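Local atomic coordinates of pyocin S8 (Pseudomonas aeruginosa, PDB entry 6W0V), a protein that acts as an antibacterial toxin whose H-N-H nuclease domain, captured here with its cognate immunity protein, probably kills rival cells by cutting their DNA. Residues R49-A57 against G73-F81; N9-W17 against G26-A34. The protein carries 1 engineered substitution. All blocks are in the same frame, centred on the assembly; numbering follows the deposited sequence.

Contact 1 (R49-A57 against G73-F81)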
loop_
_atom_site.group_PDB
_atom_site.type_symbol
_atom_site.label_atom_id
_atom_site.label_comp_id
_atom_site.label_asym_id
_atom_site.label_seq_id
_atom_site.Cartn_x
_atom_site.Cartn_y
_atom_site.Cartn_z
ATOM N N ARG A 49 9.052 -1.249 9.305
ATOM C CA ARG A 49 8.055 -0.881 8.285
ATOM C C ARG A 49 6.745 -1.579 8.640
ATOM O O ARG A 49 5.681 -0.956 8.535
ATOM C CB ARG A 49 8.547 -1.267 6.896
ATOM C CG ARG A 49 7.514 -0.979 5.823
ATOM C CD ARG A 49 6.720 -2.217 5.525
ATOM N NE ARG A 49 7.571 -3.159 4.828
ATOM C CZ ARG A 49 7.252 -4.427 4.637
ATOM N NH1 ARG A 49 8.068 -5.229 3.982
ATOM N NH2 ARG A 49 6.099 -4.881 5.095
ATOM N N GLU A 50 6.820 -2.849 9.003
ATOM C CA GLU A 50 5.594 -3.604 9.335
ATOM C C GLU A 50 4.925 -2.967 10.544
ATOM O O GLU A 50 3.738 -2.714 10.528
ATOM C CB GLU A 50 5.915 -5.051 9.634
ATOM C CG GLU A 50 6.246 -5.813 8.394
ATOM C CD GLU A 50 6.468 -7.282 8.657
ATOM O OE1 GLU A 50 6.344 -7.696 9.827
ATOM O OE2 GLU A 50 6.760 -7.997 7.694
ATOM N N GLN A 51 5.674 -2.722 11.600
ATOM C CA GLN A 51 5.053 -2.208 12.830
ATOM C C GLN A 51 4.509 -0.819 12.538
ATOM O O GLN A 51 3.498 -0.445 13.103
ATOM C CB GLN A 51 6.069 -2.214 13.955
ATOM C CG GLN A 51 6.468 -3.626 14.328
ATOM C CD GLN A 51 7.188 -3.644 15.645
ATOM O OE1 GLN A 51 6.843 -2.893 16.553
ATOM N NE2 GLN A 51 8.210 -4.482 15.728
ATOM N N PHE A 52 5.192 -0.090 11.673
ATOM C CA PHE A 52 4.778 1.255 11.237
ATOM C C PHE A 52 3.379 1.152 10.637
ATOM O O PHE A 52 2.431 1.803 11.093
ATOM C CB PHE A 52 5.818 1.762 10.250
ATOM C CG PHE A 52 5.516 3.101 9.665
ATOM C CD1 PHE A 52 4.587 3.235 8.650
ATOM C CD2 PHE A 52 6.174 4.221 10.133
ATOM C CE1 PHE A 52 4.338 4.477 8.103
ATOM C CE2 PHE A 52 5.929 5.461 9.584
ATOM C CZ PHE A 52 5.006 5.586 8.575
ATOM N N TRP A 53 3.255 0.308 9.635
ATOM C CA TRP A 53 1.968 0.229 8.916
ATOM C C TRP A 53 0.922 -0.425 9.798
ATOM O O TRP A 53 -0.230 -0.029 9.691
ATOM C CB TRP A 53 2.138 -0.489 7.595
ATOM C CG TRP A 53 2.884 0.377 6.644
ATOM C CD1 TRP A 53 4.095 0.122 6.089
ATOM C CD2 TRP A 53 2.506 1.688 6.205
ATOM N NE1 TRP A 53 4.473 1.159 5.293
ATOM C CE2 TRP A 53 3.519 2.136 5.340
ATOM C CE3 TRP A 53 1.395 2.507 6.410
ATOM C CZ2 TRP A 53 3.451 3.361 4.685
ATOM C CZ3 TRP A 53 1.334 3.721 5.774
ATOM C CH2 TRP A 53 2.352 4.144 4.926
ATOM N N VAL A 54 1.311 -1.372 10.637
ATOM C CA VAL A 54 0.365 -1.961 11.616
ATOM C C VAL A 54 -0.151 -0.843 12.506
ATOM O O VAL A 54 -1.340 -0.788 12.771
ATOM C CB VAL A 54 1.013 -3.087 12.426
ATOM C CG1 VAL A 54 0.208 -3.440 13.660
ATOM C CG2 VAL A 54 1.237 -4.303 11.554
ATOM N N ALA A 55 0.729 0.032 12.966
ATOM C CA ALA A 55 0.341 1.135 13.857
ATOM C C ALA A 55 -0.617 2.050 13.101
ATOM O O ALA A 55 -1.590 2.495 13.692
ATOM C CB ALA A 55 1.566 1.858 14.332
ATOM N N VAL A 56 -0.325 2.318 11.831
ATOM C CA VAL A 56 -1.189 3.192 11.000
ATOM C C VAL A 56 -2.557 2.525 10.927
ATOM O O VAL A 56 -3.560 3.199 11.196
ATOM C CB VAL A 56 -0.594 3.429 9.606
ATOM C CG1 VAL A 56 -1.590 4.130 8.701
ATOM C CG2 VAL A 56 0.699 4.211 9.677
ATOM N N ALA A 57 -2.587 1.238 10.600
ATOM C CA ALA A 57 -3.863 0.498 10.448
ATOM C C ALA A 57 -4.598 0.501 11.785
ATOM O O ALA A 57 -5.814 0.442 11.788
ATOM C CB ALA A 57 -3.616 -0.901 9.979
ATOM N N GLY A 73 -3.870 -4.946 4.291
ATOM C CA GLY A 73 -2.423 -5.145 4.112
ATOM C C GLY A 73 -1.678 -4.500 5.249
ATOM O O GLY A 73 -0.748 -5.120 5.775
ATOM N N MET A 74 -2.080 -3.293 5.613
ATOM C CA MET A 74 -1.387 -2.552 6.688
ATOM C C MET A 74 -1.510 -3.311 8.001
ATOM O O MET A 74 -0.560 -3.321 8.753
ATOM C CB MET A 74 -1.951 -1.148 6.828
ATOM C CG MET A 74 -1.521 -0.274 5.705
ATOM S SD MET A 74 -1.624 1.492 6.100
ATOM C CE MET A 74 -3.023 1.544 7.219
ATOM N N ARG A 75 -2.620 -3.976 8.266
ATOM C CA ARG A 75 -2.765 -4.765 9.509
ATOM C C ARG A 75 -1.773 -5.928 9.490
ATOM O O ARG A 75 -1.428 -6.414 10.573
ATOM C CB ARG A 75 -4.203 -5.237 9.676
ATOM C CG ARG A 75 -5.128 -4.107 10.084
ATOM C CD ARG A 75 -6.479 -4.629 10.513
ATOM N NE ARG A 75 -7.222 -5.270 9.435
ATOM C CZ ARG A 75 -7.945 -4.629 8.523
ATOM N NH1 ARG A 75 -8.603 -5.323 7.611
ATOM N NH2 ARG A 75 -8.017 -3.310 8.518
ATOM N N ASP A 76 -1.317 -6.323 8.305
ATOM C CA ASP A 76 -0.290 -7.376 8.113
ATOM C C ASP A 76 1.090 -6.737 8.055
ATOM O O ASP A 76 2.055 -7.478 7.836
ATOM C CB ASP A 76 -0.508 -8.152 6.816
ATOM C CG ASP A 76 -1.737 -9.024 6.817
ATOM O OD1 ASP A 76 -2.216 -9.354 7.916
ATOM O OD2 ASP A 76 -2.203 -9.346 5.708
ATOM N N GLY A 77 1.157 -5.419 8.208
ATOM C CA GLY A 77 2.423 -4.669 8.170
ATOM C C GLY A 77 2.858 -4.387 6.753
ATOM O O GLY A 77 3.996 -4.001 6.549
ATOM N N LEU A 78 1.970 -4.556 5.775
ATOM C CA LEU A 78 2.319 -4.351 4.357
ATOM C C LEU A 78 2.063 -2.904 3.977
ATOM O O LEU A 78 1.031 -2.337 4.362
ATOM C CB LEU A 78 1.477 -5.269 3.483
ATOM C CG LEU A 78 1.514 -6.730 3.892
ATOM C CD1 LEU A 78 0.595 -7.536 2.998
ATOM C CD2 LEU A 78 2.928 -7.276 3.845
ATOM N N SER A 79 3.012 -2.330 3.259
ATOM C CA SER A 79 2.944 -0.937 2.786
ATOM C C SER A 79 1.714 -0.813 1.916
ATOM O O SER A 79 1.505 -1.626 1.031
ATOM C CB SER A 79 4.156 -0.563 2.038
ATOM O OG SER A 79 5.291 -0.820 2.839
ATOM N N PRO A 80 0.876 0.194 2.173
ATOM C CA PRO A 80 -0.274 0.418 1.318
ATOM C C PRO A 80 0.200 0.832 -0.074
ATOM O O PRO A 80 1.176 1.523 -0.253
ATOM C CB PRO A 80 -1.064 1.528 1.999
ATOM C CG PRO A 80 -0.042 2.242 2.847
ATOM C CD PRO A 80 0.978 1.194 3.235
ATOM N N PHE A 81 -0.542 0.390 -1.069
ATOM C CA PHE A 81 -0.367 0.873 -2.440
ATOM C C PHE A 81 -0.772 2.328 -2.489
ATOM O O PHE A 81 -1.757 2.723 -1.841
ATOM C CB PHE A 81 -1.263 0.081 -3.374
ATOM C CG PHE A 81 -0.720 -1.279 -3.677
ATOM C CD1 PHE A 81 -0.869 -2.315 -2.778
ATOM C CD2 PHE A 81 -0.017 -1.504 -4.847
ATOM C CE1 PHE A 81 -0.348 -3.565 -3.059
ATOM C CE2 PHE A 81 0.504 -2.755 -5.122
ATOM C CZ PHE A 81 0.344 -3.780 -4.223
HETATM O O HOH W 1 3.675 -7.447 10.678
HETATM O O HOH W 2 6.484 1.503 3.219
HETATM O O HOH W 3 -7.395 -1.253 10.365
#
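Met74 is wedged between Trp53, Val56 and Ala57, and each part of its chain has its own partner. Met74 CB meets Ala57 CB at 3.6 Å. Met74 SD lies 3.2 Å from Trp53 CE3, and the methyl end turns to Val56. The sulfur reaches the six-membered ring obliquely, 61° off the normal, in a Met-aromatic contact. With CG anti to the carbonyl carbon (chi1 -73°) and a bend at chi3, the chain crosses the face of helix 45-57 and turns CE past the indole to Val56 CG1. Arg75 lays its CG against Ala57 CB, while its NH2 gives a hydrogen bond to a water that itself donates to Ala57 O. Asp76 is turned from the helix, and its carboxylate is bound by Ser23 and Phe24 of the immunity protein. Gly77, just after helix 68-75, has the positive phi of a Schellman motif, and its lack of a side chain lets Gly77 CA come within 3.5 Å of Glu50 CA. Gly77 O accepts from Arg49 NH2 at 2.7 Å; this oxygen lies in the guanidinium plane, although the donor stands above the carbonyl plane. Glu50 CA lies 3.2 Å from Gly77 O, its C-H directed at that oxygen. Beyond Leu78, Ser79 sets its CA over the five-membered ring of Trp53, and Pro80 CD lies over the six-membered ring, the Phe52 ring edge meeting the opposite face. A water accepts from Trp53 NE1 at 2.9 Å and donates to Ser79 OG, which is also hydrogen-bonded to Glu27 of the immunity protein. The indole is thus clamped on both faces and its N-H is satisfied by water, whereas the Arg49 bond and the Glu50 C-H contact at Gly77 tie the loop that meets the immunity protein to helix 45-57.

Contact 2 (N9-W17 against G26-A34)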
loop_
_atom_site.group_PDB
_atom_site.type_symbol
_atom_site.label_atom_id
_atom_site.label_comp_id
_atom_site.label_asym_id
_atom_site.label_seq_id
_atom_site.Cartn_x
_atom_site.Cartn_y
_atom_site.Cartn_z
ATOM N N ASN A 9 9.812 11.661 17.463
ATOM C CA ASN A 9 8.439 11.979 17.902
ATOM C C ASN A 9 7.520 12.072 16.700
ATOM O O ASN A 9 6.323 12.112 16.933
ATOM C CB ASN A 9 8.416 13.275 18.701
ATOM C CG ASN A 9 9.116 13.110 20.029
ATOM O OD1 ASN A 9 9.215 11.998 20.542
ATOM N ND2 ASN A 9 9.591 14.209 20.584
ATOM N N GLY A 10 8.073 12.106 15.490
ATOM C CA GLY A 10 7.302 12.487 14.299
ATOM C C GLY A 10 6.639 13.831 14.528
ATOM O O GLY A 10 7.125 14.613 15.364
ATOM N N GLN A 11 5.544 14.088 13.830
ATOM C CA GLN A 11 4.877 15.409 13.848
ATOM C C GLN A 11 3.397 15.210 14.102
ATOM O O GLN A 11 2.838 14.177 13.732
ATOM C CB GLN A 11 5.093 16.140 12.526
ATOM C CG GLN A 11 6.559 16.373 12.202
ATOM C CD GLN A 11 7.191 17.276 13.225
ATOM O OE1 GLN A 11 6.558 18.200 13.730
ATOM N NE2 GLN A 11 8.442 16.997 13.546
ATOM N N PRO A 12 2.727 16.203 14.718
ATOM C CA PRO A 12 1.273 16.211 14.780
ATOM C C PRO A 12 0.771 16.133 13.335
ATOM O O PRO A 12 1.254 16.862 12.480
ATOM C CB PRO A 12 0.918 17.531 15.471
ATOM C CG PRO A 12 2.181 17.915 16.208
ATOM C CD PRO A 12 3.317 17.386 15.357
ATOM N N VAL A 13 -0.123 15.187 13.084
ATOM C CA VAL A 13 -0.782 15.028 11.765
ATOM C C VAL A 13 -2.278 14.973 12.035
ATOM O O VAL A 13 -2.693 14.188 12.906
ATOM C CB VAL A 13 -0.280 13.775 11.031
ATOM C CG1 VAL A 13 -1.127 13.473 9.808
ATOM C CG2 VAL A 13 1.188 13.897 10.656
ATOM N N THR A 14 -3.030 15.817 11.341
ATOM C CA THR A 14 -4.510 15.778 11.319
ATOM C C THR A 14 -4.941 15.602 9.863
ATOM O O THR A 14 -4.099 15.807 8.958
ATOM C CB THR A 14 -5.095 17.012 12.014
ATOM O OG1 THR A 14 -4.764 18.161 11.234
ATOM C CG2 THR A 14 -4.579 17.174 13.427
ATOM N N GLY A 15 -6.186 15.187 9.663
ATOM C CA GLY A 15 -6.778 15.008 8.328
ATOM C C GLY A 15 -6.030 13.966 7.514
ATOM O O GLY A 15 -5.488 13.004 8.109
ATOM N N ASN A 16 -6.004 14.154 6.195
ATOM C CA ASN A 16 -5.570 13.113 5.233
ATOM C C ASN A 16 -4.049 13.089 5.220
ATOM O O ASN A 16 -3.413 13.844 4.460
ATOM C CB ASN A 16 -6.140 13.316 3.837
ATOM C CG ASN A 16 -5.984 12.074 2.987
ATOM O OD1 ASN A 16 -5.053 11.294 3.177
ATOM N ND2 ASN A 16 -6.897 11.880 2.053
ATOM N N TRP A 17 -3.507 12.244 6.076
ATOM C CA TRP A 17 -2.064 12.228 6.377
ATOM C C TRP A 17 -1.266 12.116 5.077
ATOM O O TRP A 17 -0.353 12.922 4.867
ATOM C CB TRP A 17 -1.789 11.081 7.335
ATOM C CG TRP A 17 -0.342 10.762 7.460
ATOM C CD1 TRP A 17 0.699 11.633 7.605
ATOM C CD2 TRP A 17 0.212 9.446 7.477
ATOM N NE1 TRP A 17 1.871 10.939 7.694
ATOM C CE2 TRP A 17 1.605 9.598 7.623
ATOM C CE3 TRP A 17 -0.336 8.163 7.371
ATOM C CZ2 TRP A 17 2.457 8.504 7.682
ATOM C CZ3 TRP A 17 0.514 7.084 7.419
ATOM C CH2 TRP A 17 1.889 7.257 7.582
ATOM N N GLY A 26 7.303 14.791 0.934
ATOM C CA GLY A 26 6.386 13.798 1.515
ATOM C C GLY A 26 5.874 14.290 2.847
ATOM O O GLY A 26 5.838 15.515 3.055
ATOM N N VAL A 27 5.472 13.384 3.725
ATOM C CA VAL A 27 4.816 13.793 4.992
ATOM C C VAL A 27 5.592 13.182 6.137
ATOM O O VAL A 27 6.116 12.080 6.028
ATOM C CB VAL A 27 3.329 13.412 5.033
ATOM C CG1 VAL A 27 2.562 14.192 3.983
ATOM C CG2 VAL A 27 3.110 11.916 4.874
ATOM N N PRO A 28 5.620 13.874 7.285
ATOM C CA PRO A 28 6.290 13.332 8.450
ATOM C C PRO A 28 5.475 12.157 8.991
ATOM O O PRO A 28 4.344 11.913 8.576
ATOM C CB PRO A 28 6.310 14.511 9.421
ATOM C CG PRO A 28 5.056 15.282 9.062
ATOM C CD PRO A 28 4.946 15.155 7.557
ATOM N N ILE A 29 6.085 11.422 9.893
ATOM C CA ILE A 29 5.420 10.305 10.602
ATOM C C ILE A 29 4.519 10.935 11.643
ATOM O O ILE A 29 4.947 11.795 12.398
ATOM C CB ILE A 29 6.464 9.376 11.232
ATOM C CG1 ILE A 29 7.485 8.908 10.191
ATOM C CG2 ILE A 29 5.792 8.221 11.951
ATOM C CD1 ILE A 29 6.907 8.676 8.799
ATOM N N PRO A 30 3.231 10.560 11.690
ATOM C CA PRO A 30 2.331 11.106 12.692
ATOM C C PRO A 30 2.881 10.790 14.083
ATOM O O PRO A 30 3.344 9.681 14.314
ATOM C CB PRO A 30 1.008 10.390 12.435
ATOM C CG PRO A 30 1.115 9.947 10.995
ATOM C CD PRO A 30 2.573 9.603 10.793
ATOM N N SER A 31 2.808 11.769 14.969
ATOM C CA SER A 31 3.306 11.632 16.354
ATOM C C SER A 31 2.686 10.399 17.020
ATOM O O SER A 31 3.412 9.703 17.737
ATOM C CB SER A 31 3.067 12.885 17.129
ATOM O OG SER A 31 1.703 13.244 17.112
ATOM N N GLN A 32 1.406 10.103 16.769
ATOM C CA GLN A 32 0.729 8.959 17.434
ATOM C C GLN A 32 1.316 7.649 16.897
ATOM O O GLN A 32 1.244 6.637 17.605
ATOM C CB GLN A 32 -0.785 9.005 17.244
ATOM C CG GLN A 32 -1.238 8.778 15.814
ATOM C CD GLN A 32 -1.402 10.059 15.040
ATOM O OE1 GLN A 32 -0.604 10.984 15.152
ATOM N NE2 GLN A 32 -2.453 10.117 14.238
ATOM N N ILE A 33 1.854 7.666 15.679
ATOM C CA ILE A 33 2.542 6.488 15.084
ATOM C C ILE A 33 3.940 6.416 15.694
ATOM O O ILE A 33 4.326 5.335 16.141
ATOM C CB ILE A 33 2.556 6.576 13.549
ATOM C CG1 ILE A 33 1.129 6.570 12.999
ATOM C CG2 ILE A 33 3.385 5.457 12.942
ATOM C CD1 ILE A 33 0.301 5.419 13.511
ATOM N N ALA A 34 4.647 7.542 15.747
ATOM C CA ALA A 34 5.936 7.622 16.464
ATOM C C ALA A 34 5.728 7.015 17.853
ATOM O O ALA A 34 6.555 6.207 18.281
ATOM C CB ALA A 34 6.431 9.039 16.534
HETATM O O HOH W 4 -0.855 13.585 15.121
#
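Gln11 O is gripped by the backbone at the start of helix 31-37: Ser31 N donates to it over 2.7 Å, from well above the carbonyl plane. Pro30 CA lies 3.3 Å from Gln11 O in a C-H...O contact. In return Gln11 N donates to Ile29 O, almost straight on, at 2.8 Å. The two N-H bonds make a single beta bridge between Gln11 and Pro30. Beside it Gly10 CA makes a C-H...O contact with Ile29 O, and Asn9 O one with Ser31 CA while also touching Ala34 CB. The Gln11 CB and CG cross Pro28 at about a right angle. Val13 packs its CB and CG2 on the Pro30 ring, while its N donates to a water held also by Ser31 OG and Gln32 OE1. Trp17 closes the far end. Its CG stands anti to the backbone N (chi1 166°), which brings Trp17 NE1 to Pro28 O at 2.8 Å with the acceptor near the ring plane. Pro30 CG lies over one indole face, 3.5 Å from the centroid of the Trp17 five-membered ring. Val27 CG2 comes obliquely to Trp17 NE1 and CD1. Pro30 is the N-cap residue of helix 31-37, and loop 9-17 is tied to the passage from strand 27-28 into that helix. The other strands of this sheet, 95-98 and 114-117, and helix 119-122 are consistent with the beta-beta-alpha metal finger of H-N-H nucleases.

In the fold
The two contacts lie in series along the chain, their centres about 15 Å apart, and meet on helix 45-57. Phe52 rests on Ile29, Val56 on Trp17, and Ile33 reaches Ala55 and Val56, so one hydrophobic core joins them. Both are partly buried, contact 2 being nearer the surface with three exposed touching residues against one, and each includes a tryptophan on Val116 of strand 114-117. Contact 1 braces one helix against the end of another and the loop after it, mainly by apolar packing, and that loop is bound by the immunity protein. Contact 2 joins loop to strand and helix start mainly through backbone bonds, with the Trp17 N-H and proline packing added; no other chain touches it.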